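Local coordinates for conserved protein O27018 (Methanothermobacter thermautotrophicus, PDB 3BEY), which is of unknown function but belongs to the carboxymuconolactone decarboxylase family of the AhpD-like clan, and may have peroxiredoxin activity, at residues Lys37-Val42 with Ala64-Gly69; Cys44-Arg49 with Ala76-Ile81; Arg56-Ala61 with Gly69-Ala74. One frame throughout, in Å; residues are numbered along the deposited sequence.

Interaction 1. Residues Lys37-Val42 with Ala64-Gly69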
loop_
_atom_site.group_PDB
_atom_site.type_symbol
_atom_site.label_atom_id
_atom_site.label_comp_id
_atom_site.label_asym_id
_atom_site.label_seq_id
_atom_site.Cartn_x
_atom_site.Cartn_y
_atom_site.Cartn_z
ATOM N N LYS D 37 -8.327 -20.801 -6.034
ATOM C CA LYS D 37 -8.057 -19.548 -6.733
ATOM C C LYS D 37 -9.111 -18.472 -6.438
ATOM O O LYS D 37 -8.794 -17.282 -6.392
ATOM C CB LYS D 37 -7.947 -19.799 -8.235
ATOM C CG LYS D 37 -6.688 -20.587 -8.612
ATOM C CD LYS D 37 -6.730 -21.087 -10.051
ATOM C CE LYS D 37 -7.792 -22.174 -10.227
ATOM N NZ LYS D 37 -7.793 -22.744 -11.590
ATOM N N LEU D 38 -10.355 -18.887 -6.219
ATOM C CA LEU D 38 -11.426 -17.942 -5.910
ATOM C C LEU D 38 -11.232 -17.367 -4.506
ATOM O O LEU D 38 -11.312 -16.156 -4.315
ATOM C CB LEU D 38 -12.799 -18.622 -6.014
ATOM C CG LEU D 38 -13.278 -18.914 -7.441
ATOM C CD1 LEU D 38 -14.521 -19.781 -7.401
ATOM C CD2 LEU D 38 -13.559 -17.607 -8.171
ATOM N N LEU D 39 -10.991 -18.233 -3.528
ATOM C CA LEU D 39 -10.751 -17.775 -2.167
ATOM C C LEU D 39 -9.517 -16.862 -2.154
ATOM O O LEU D 39 -9.520 -15.794 -1.539
ATOM C CB LEU D 39 -10.516 -18.968 -1.236
ATOM C CG LEU D 39 -11.710 -19.890 -0.958
ATOM C CD1 LEU D 39 -11.206 -21.237 -0.494
ATOM C CD2 LEU D 39 -12.638 -19.236 0.087
ATOM N N ILE D 40 -8.463 -17.280 -2.841
ATOM C CA ILE D 40 -7.251 -16.483 -2.888
ATOM C C ILE D 40 -7.506 -15.098 -3.493
ATOM O O ILE D 40 -6.985 -14.105 -2.990
ATOM C CB ILE D 40 -6.143 -17.228 -3.669
ATOM C CG1 ILE D 40 -5.705 -18.454 -2.869
ATOM C CG2 ILE D 40 -4.932 -16.330 -3.892
ATOM C CD1 ILE D 40 -4.841 -19.382 -3.661
ATOM N N SER D 41 -8.317 -15.039 -4.555
ATOM C CA SER D 41 -8.641 -13.773 -5.217
ATOM C C SER D 41 -9.365 -12.821 -4.289
ATOM O O SER D 41 -9.152 -11.609 -4.336
ATOM C CB SER D 41 -9.538 -13.989 -6.434
ATOM O OG SER D 41 -8.868 -14.674 -7.463
ATOM N N VAL D 42 -10.244 -13.365 -3.464
ATOM C CA VAL D 42 -10.986 -12.527 -2.555
ATOM C C VAL D 42 -10.066 -12.016 -1.453
ATOM O O VAL D 42 -9.974 -10.808 -1.231
ATOM C CB VAL D 42 -12.185 -13.292 -1.949
ATOM C CG1 VAL D 42 -12.832 -12.462 -0.839
ATOM C CG2 VAL D 42 -13.201 -13.598 -3.041
ATOM N N ALA D 64 -20.042 -19.485 -7.575
ATOM C CA ALA D 64 -19.306 -20.735 -7.723
ATOM C C ALA D 64 -19.639 -21.664 -6.566
ATOM O O ALA D 64 -19.090 -22.758 -6.458
ATOM C CB ALA D 64 -17.806 -20.466 -7.756
ATOM N N GLY D 65 -20.520 -21.210 -5.682
ATOM C CA GLY D 65 -20.928 -22.045 -4.572
ATOM C C GLY D 65 -20.173 -21.899 -3.274
ATOM O O GLY D 65 -20.340 -22.719 -2.372
ATOM N N ILE D 66 -19.341 -20.872 -3.164
ATOM C CA ILE D 66 -18.598 -20.656 -1.932
ATOM C C ILE D 66 -19.436 -19.769 -1.011
ATOM O O ILE D 66 -19.988 -18.760 -1.447
ATOM C CB ILE D 66 -17.228 -19.988 -2.226
ATOM C CG1 ILE D 66 -16.408 -20.906 -3.139
ATOM C CG2 ILE D 66 -16.481 -19.712 -0.924
ATOM C CD1 ILE D 66 -15.011 -20.424 -3.425
ATOM N N THR D 67 -19.541 -20.152 0.257
ATOM C CA THR D 67 -20.328 -19.393 1.229
ATOM C C THR D 67 -19.628 -18.132 1.723
ATOM O O THR D 67 -18.406 -18.003 1.610
ATOM C CB THR D 67 -20.657 -20.246 2.466
ATOM O OG1 THR D 67 -21.459 -19.480 3.377
ATOM C CG2 THR D 67 -19.382 -20.664 3.173
ATOM N N GLU D 68 -20.409 -17.207 2.278
ATOM C CA GLU D 68 -19.861 -15.964 2.803
ATOM C C GLU D 68 -19.021 -16.278 4.034
ATOM O O GLU D 68 -18.158 -15.495 4.427
ATOM C CB GLU D 68 -20.986 -14.997 3.188
ATOM C CG GLU D 68 -21.905 -14.617 2.037
ATOM C CD GLU D 68 -22.991 -13.639 2.451
ATOM O OE1 GLU D 68 -23.729 -13.943 3.413
ATOM O OE2 GLU D 68 -23.111 -12.568 1.813
ATOM N N GLY D 69 -19.278 -17.432 4.636
ATOM C CA GLY D 69 -18.538 -17.822 5.820
ATOM C C GLY D 69 -17.106 -18.186 5.498
ATOM O O GLY D 69 -16.179 -17.802 6.212
#

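Interaction 2. Residues Cys44-Arg49 with Ala76-Ile81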
loop_
_atom_site.group_PDB
_atom_site.type_symbol
_atom_site.label_atom_id
_atom_site.label_comp_id
_atom_site.label_asym_id
_atom_site.label_seq_id
_atom_site.Cartn_x
_atom_site.Cartn_y
_atom_site.Cartn_z
ATOM N N CYS D 44 -6.890 -11.693 -1.357
ATOM C CA CYS D 44 -5.896 -10.754 -1.878
ATOM C C CYS D 44 -6.505 -9.387 -2.172
ATOM O O CYS D 44 -5.851 -8.355 -1.993
ATOM C CB CYS D 44 -5.255 -11.301 -3.151
ATOM S SG CYS D 44 -3.936 -12.476 -2.849
ATOM N N SER D 45 -7.755 -9.384 -2.633
ATOM C CA SER D 45 -8.465 -8.138 -2.926
ATOM C C SER D 45 -8.587 -7.343 -1.643
ATOM O O SER D 45 -8.471 -6.117 -1.646
ATOM C CB SER D 45 -9.876 -8.417 -3.455
ATOM O OG SER D 45 -9.832 -9.160 -4.657
ATOM N N VAL D 46 -8.827 -8.069 -0.553
ATOM C CA VAL D 46 -8.988 -7.476 0.763
ATOM C C VAL D 46 -7.658 -6.960 1.313
ATOM O O VAL D 46 -7.599 -5.859 1.861
ATOM C CB VAL D 46 -9.608 -8.507 1.751
ATOM C CG1 VAL D 46 -9.528 -8.002 3.194
ATOM C CG2 VAL D 46 -11.063 -8.753 1.370
ATOM N N ALA D 47 -6.602 -7.760 1.156
ATOM C CA ALA D 47 -5.270 -7.413 1.638
ATOM C C ALA D 47 -4.756 -6.154 0.957
ATOM O O ALA D 47 -4.079 -5.333 1.570
ATOM C CB ALA D 47 -4.310 -8.563 1.385
ATOM N N VAL D 48 -5.086 -6.018 -0.317
ATOM C CA VAL D 48 -4.681 -4.875 -1.118
ATOM C C VAL D 48 -5.688 -3.725 -0.959
ATOM O O VAL D 48 -5.503 -2.636 -1.487
ATOM C CB VAL D 48 -4.545 -5.344 -2.585
ATOM C CG1 VAL D 48 -5.024 -4.297 -3.548
ATOM C CG2 VAL D 48 -3.098 -5.722 -2.848
ATOM N N ARG D 49 -6.744 -3.977 -0.197
ATOM C CA ARG D 49 -7.786 -2.983 0.065
ATOM C C ARG D 49 -8.434 -2.347 -1.171
ATOM O O ARG D 49 -8.517 -1.125 -1.294
ATOM C CB ARG D 49 -7.251 -1.897 1.019
ATOM C CG ARG D 49 -7.379 -2.275 2.504
ATOM C CD ARG D 49 -6.788 -1.237 3.480
ATOM N NE ARG D 49 -7.198 0.145 3.207
ATOM C CZ ARG D 49 -8.446 0.602 3.274
ATOM N NH1 ARG D 49 -8.700 1.873 2.996
ATOM N NH2 ARG D 49 -9.441 -0.204 3.620
ATOM N N ALA D 76 -10.190 -12.728 6.813
ATOM C CA ALA D 76 -9.581 -12.775 8.136
ATOM C C ALA D 76 -8.084 -13.075 8.049
ATOM O O ALA D 76 -7.292 -12.550 8.835
ATOM C CB ALA D 76 -10.269 -13.828 8.985
ATOM N N VAL D 77 -7.701 -13.928 7.103
ATOM C CA VAL D 77 -6.295 -14.266 6.929
ATOM C C VAL D 77 -5.568 -13.065 6.312
ATOM O O VAL D 77 -4.393 -12.821 6.605
ATOM C CB VAL D 77 -6.120 -15.509 6.014
ATOM C CG1 VAL D 77 -4.638 -15.789 5.786
ATOM C CG2 VAL D 77 -6.786 -16.722 6.655
ATOM N N ALA D 78 -6.267 -12.322 5.453
ATOM C CA ALA D 78 -5.674 -11.148 4.833
ATOM C C ALA D 78 -5.367 -10.145 5.938
ATOM O O ALA D 78 -4.319 -9.502 5.933
ATOM C CB ALA D 78 -6.637 -10.526 3.817
ATOM N N ALA D 79 -6.297 -10.027 6.883
ATOM C CA ALA D 79 -6.167 -9.109 8.005
ATOM C C ALA D 79 -4.980 -9.494 8.888
ATOM O O ALA D 79 -4.212 -8.639 9.330
ATOM C CB ALA D 79 -7.450 -9.117 8.818
ATOM N N LEU D 80 -4.845 -10.790 9.131
ATOM C CA LEU D 80 -3.759 -11.334 9.941
ATOM C C LEU D 80 -2.403 -11.036 9.310
ATOM O O LEU D 80 -1.464 -10.618 9.989
ATOM C CB LEU D 80 -3.930 -12.850 10.085
ATOM C CG LEU D 80 -2.856 -13.585 10.885
ATOM C CD1 LEU D 80 -2.986 -13.231 12.362
ATOM C CD2 LEU D 80 -3.001 -15.084 10.687
ATOM N N ILE D 81 -2.303 -11.263 8.008
ATOM C CA ILE D 81 -1.064 -11.007 7.284
ATOM C C ILE D 81 -0.774 -9.504 7.237
ATOM O O ILE D 81 0.384 -9.073 7.206
ATOM C CB ILE D 81 -1.145 -11.548 5.844
ATOM C CG1 ILE D 81 -1.291 -13.064 5.878
ATOM C CG2 ILE D 81 0.091 -11.181 5.074
ATOM C CD1 ILE D 81 -0.227 -13.765 6.687
#

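Interaction 3. Residues Arg56-Ala61 with Gly69-Ala74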
loop_
_atom_site.group_PDB
_atom_site.type_symbol
_atom_site.label_atom_id
_atom_site.label_comp_id
_atom_site.label_asym_id
_atom_site.label_seq_id
_atom_site.Cartn_x
_atom_site.Cartn_y
_atom_site.Cartn_z
ATOM N N ARG D 56 -16.390 -7.845 -6.665
ATOM C CA ARG D 56 -16.336 -8.592 -7.916
ATOM C C ARG D 56 -15.910 -10.054 -7.721
ATOM O O ARG D 56 -16.598 -10.972 -8.168
ATOM C CB ARG D 56 -15.387 -7.865 -8.881
ATOM C CG ARG D 56 -15.454 -8.306 -10.336
ATOM C CD ARG D 56 -14.375 -9.333 -10.674
ATOM N NE ARG D 56 -13.727 -9.029 -11.951
ATOM C CZ ARG D 56 -12.849 -9.823 -12.559
ATOM N NH1 ARG D 56 -12.312 -9.456 -13.718
ATOM N NH2 ARG D 56 -12.513 -10.986 -12.016
ATOM N N HIS D 57 -14.787 -10.280 -7.050
ATOM C CA HIS D 57 -14.338 -11.648 -6.825
ATOM C C HIS D 57 -15.237 -12.389 -5.843
ATOM O O HIS D 57 -15.372 -13.605 -5.909
ATOM C CB HIS D 57 -12.880 -11.649 -6.367
ATOM C CG HIS D 57 -11.943 -11.099 -7.391
ATOM N ND1 HIS D 57 -11.822 -11.644 -8.659
ATOM C CD2 HIS D 57 -11.124 -10.022 -7.376
ATOM C CE1 HIS D 57 -10.976 -10.927 -9.368
ATOM N NE2 HIS D 57 -10.535 -9.932 -8.611
ATOM N N ALA D 58 -15.875 -11.656 -4.943
ATOM C CA ALA D 58 -16.777 -12.291 -3.987
ATOM C C ALA D 58 -17.969 -12.877 -4.744
ATOM O O ALA D 58 -18.418 -13.987 -4.462
ATOM C CB ALA D 58 -17.260 -11.277 -2.952
ATOM N N GLU D 59 -18.477 -12.125 -5.713
ATOM C CA GLU D 59 -19.612 -12.590 -6.487
ATOM C C GLU D 59 -19.303 -13.860 -7.271
ATOM O O GLU D 59 -20.072 -14.830 -7.223
ATOM C CB GLU D 59 -20.094 -11.494 -7.428
ATOM C CG GLU D 59 -21.249 -10.710 -6.854
ATOM C CD GLU D 59 -22.383 -11.617 -6.403
ATOM O OE1 GLU D 59 -22.924 -12.373 -7.239
ATOM O OE2 GLU D 59 -22.738 -11.573 -5.207
ATOM N N GLU D 60 -18.178 -13.863 -7.984
ATOM C CA GLU D 60 -17.792 -15.040 -8.754
ATOM C C GLU D 60 -17.582 -16.215 -7.811
ATOM O O GLU D 60 -17.813 -17.360 -8.181
ATOM C CB GLU D 60 -16.521 -14.754 -9.556
ATOM C CG GLU D 60 -16.698 -13.595 -10.519
ATOM C CD GLU D 60 -15.420 -13.179 -11.213
ATOM O OE1 GLU D 60 -14.398 -12.980 -10.518
ATOM O OE2 GLU D 60 -15.444 -13.032 -12.454
ATOM N N ALA D 61 -17.161 -15.927 -6.584
ATOM C CA ALA D 61 -16.945 -16.977 -5.596
ATOM C C ALA D 61 -18.293 -17.504 -5.096
ATOM O O ALA D 61 -18.450 -18.700 -4.831
ATOM C CB ALA D 61 -16.116 -16.446 -4.430
ATOM N N GLY D 69 -19.278 -17.432 4.636
ATOM C CA GLY D 69 -18.538 -17.822 5.820
ATOM C C GLY D 69 -17.106 -18.186 5.498
ATOM O O GLY D 69 -16.179 -17.802 6.212
ATOM N N GLU D 70 -16.915 -18.938 4.422
ATOM C CA GLU D 70 -15.579 -19.336 4.026
ATOM C C GLU D 70 -14.851 -18.111 3.488
ATOM O O GLU D 70 -13.642 -17.974 3.631
ATOM C CB GLU D 70 -15.664 -20.438 2.970
ATOM C CG GLU D 70 -16.323 -21.716 3.502
ATOM C CD GLU D 70 -16.696 -22.708 2.405
ATOM O OE1 GLU D 70 -17.541 -22.361 1.548
ATOM O OE2 GLU D 70 -16.143 -23.835 2.406
ATOM N N LEU D 71 -15.612 -17.211 2.884
ATOM C CA LEU D 71 -15.067 -15.993 2.326
ATOM C C LEU D 71 -14.584 -15.056 3.441
ATOM O O LEU D 71 -13.531 -14.422 3.323
ATOM C CB LEU D 71 -16.139 -15.313 1.481
ATOM C CG LEU D 71 -15.826 -15.048 0.011
ATOM C CD1 LEU D 71 -15.140 -16.250 -0.628
ATOM C CD2 LEU D 71 -17.128 -14.714 -0.706
ATOM N N ALA D 72 -15.353 -14.976 4.527
ATOM C CA ALA D 72 -14.987 -14.116 5.645
ATOM C C ALA D 72 -13.693 -14.595 6.291
ATOM O O ALA D 72 -12.938 -13.797 6.848
ATOM C CB ALA D 72 -16.100 -14.084 6.675
ATOM N N GLU D 73 -13.448 -15.902 6.221
ATOM C CA GLU D 73 -12.241 -16.501 6.785
ATOM C C GLU D 73 -11.055 -16.161 5.899
ATOM O O GLU D 73 -9.944 -15.972 6.387
ATOM C CB GLU D 73 -12.401 -18.019 6.883
ATOM C CG GLU D 73 -11.106 -18.794 7.125
ATOM C CD GLU D 73 -10.398 -18.409 8.419
ATOM O OE1 GLU D 73 -10.938 -17.584 9.192
ATOM O OE2 GLU D 73 -9.291 -18.942 8.654
ATOM N N ALA D 74 -11.304 -16.092 4.595
ATOM C CA ALA D 74 -10.274 -15.749 3.632
ATOM C C ALA D 74 -9.812 -14.332 3.935
ATOM O O ALA D 74 -8.620 -14.049 3.940
ATOM C CB ALA D 74 -10.830 -15.826 2.213
#

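Interaction 1. Residues Lys37-Val42 with Ala64-Gly69
Leu-38 and Leu-39 of helix 34-47 pack against the turn that joins helix 51-62 to helix 68-90, an apolar helix-to-loop contact with no hydrogen bond across it. Ile-66 is the central residue, reaching both leucines with its two branches. Its CG1 lies beside the backbone N (chi1 -60°), and the extended arm ends with CD1 lying 3.9 Å from Leu-38 CB; the other branch, CG2, meets Leu-39 CD2 at 4.0 Å. Leu-38 also sends CD1 to the methyl CB of Ala-64, 3.4 Å away, at the more exposed end of the contact. Leu-39 and Ile-66 are buried, and both touch Leu-71 of helix 68-90.

The turn carrying Ile-66 is bounded by a Schellman motif at Gly-65, where phi is positive (93°), and by side-chain capping at Thr-67. Thr-67 is the N-cap of helix 68-90: its OG1 accepts an almost straight bond from Gly-69 N at 3.2 Å, while Glu-70 OE1 accepts from Thr-67 N, half of a capping box. On the other segment Lys-37 O takes both Ser-41 N and Ser-41 OG, from opposite faces of its plane.

Leu-39 also packs on Leu-32 of the second subunit. A Schellman motif with an N-cap two residues on joins the helices compactly, turning Ile-66 onto helix 34-47 within the all-helical AhpD-like fold.

Interaction 2. Residues Cys44-Arg49 with Ala76-Ile81
Ala-47 and Ala-78 bring helix 34-47 and helix 68-90 close together, their CA atoms only 4.9 Å apart. The side chains that meet are all apolar, no hydrogen bond crosses, and the small side chains permit the short spacing. Ala-78 CB points at the other helix and meets Ala-47 CB at 3.9 Å; it also sits 3.8 Å from the backbone N of Ala-47, so the methyl rests on the main chain itself. Val-46 flanks it with one branch: CG1, anti to the backbone N (chi1 169°), lies 3.9 Å from Ala-78 CB.

Backbone bonds shape the end of the first helix. Val-48 N bonds to Cys-44 O, Arg-49 N to Val-46 O, and Arg-49 turns to positive phi (54°) in a Schellman motif, just before the disulfide Cys-50 to Cys-53.

Contacts beyond the pair enclose it further. Val-46 also touches Thr-54 of helix 51-62, and Ala-86 of the fourth subunit packs against it. Ser-45, whose OG is bonded to Ser-41 O, packs on Cys-53 and His-57. The close alanine packing lies at the end of the helix that leads into the CxxC disulfide, a pair of cysteines that is the redox centre in AhpD itself and may act similarly here.

Interaction 3. Residues Arg56-Ala61 with Gly69-Ala74
Leu-71 of helix 68-90 reaches across to helix 51-62 and makes every contact between residues 56-61 and 69-74. From the backbone its CB points toward the other helix, and the first torsion (chi1 -122°), off the staggered positions, sets CG so that the two methyls end on different alanines. CD1 meets Ala-61 CB at 3.9 Å, whereas CD2 lies over the preceding turn, 4.0 Å from Ala-58 O and 4.1 Å from Ala-58 CB. The leucine fork therefore straddles two alanines three residues apart, one turn along the same helix face.

All three residues are buried, and Ile-93 of the fourth subunit also packs on Leu-71. Elsewhere on the 56-61 segment the side chains are polar. Glu-60 OE1 forms a salt bridge with Arg-56 NH2 at 3.1 Å, a weak bond by its bent angle, and a second salt bridge with Arg-27. The same oxygen receives a weak bond from His-57 ND1 at 3.4 Å, while Arg-56 CD lies over one face of the His-57 ring, offset toward its rim. That ring packs on Ser-41 and Val-42 of helix 34-47.

Two arginines would probably favour an ionised Glu-60. Across the contact, by contrast, no polar bond forms: the helices are matched by shape, with small methyls receiving one branched side chain.

Overall arrangement
From the N terminus, helix 34-47 supplies the first segments of interactions 1 and 2, which adjoin in sequence. Helix 51-62 follows with the first segment of interaction 3, and all three are closed by the turn before helix 68-90 or by that helix itself. Interaction 1 closes a loop of 21 intervening residues and interaction 2 one of 26; these two cross. Interaction 3 closes only seven, crosses interaction 1, and lies wholly within the span of interaction 2, about 12 Å away between centres. Interactions 1 and 3 share Gly-69, with Ile-66 N probably hydrogen-bonded to Ala-61 O. Together the three tie helices 34-47, 51-62 and 68-90, and each reaches the second subunit.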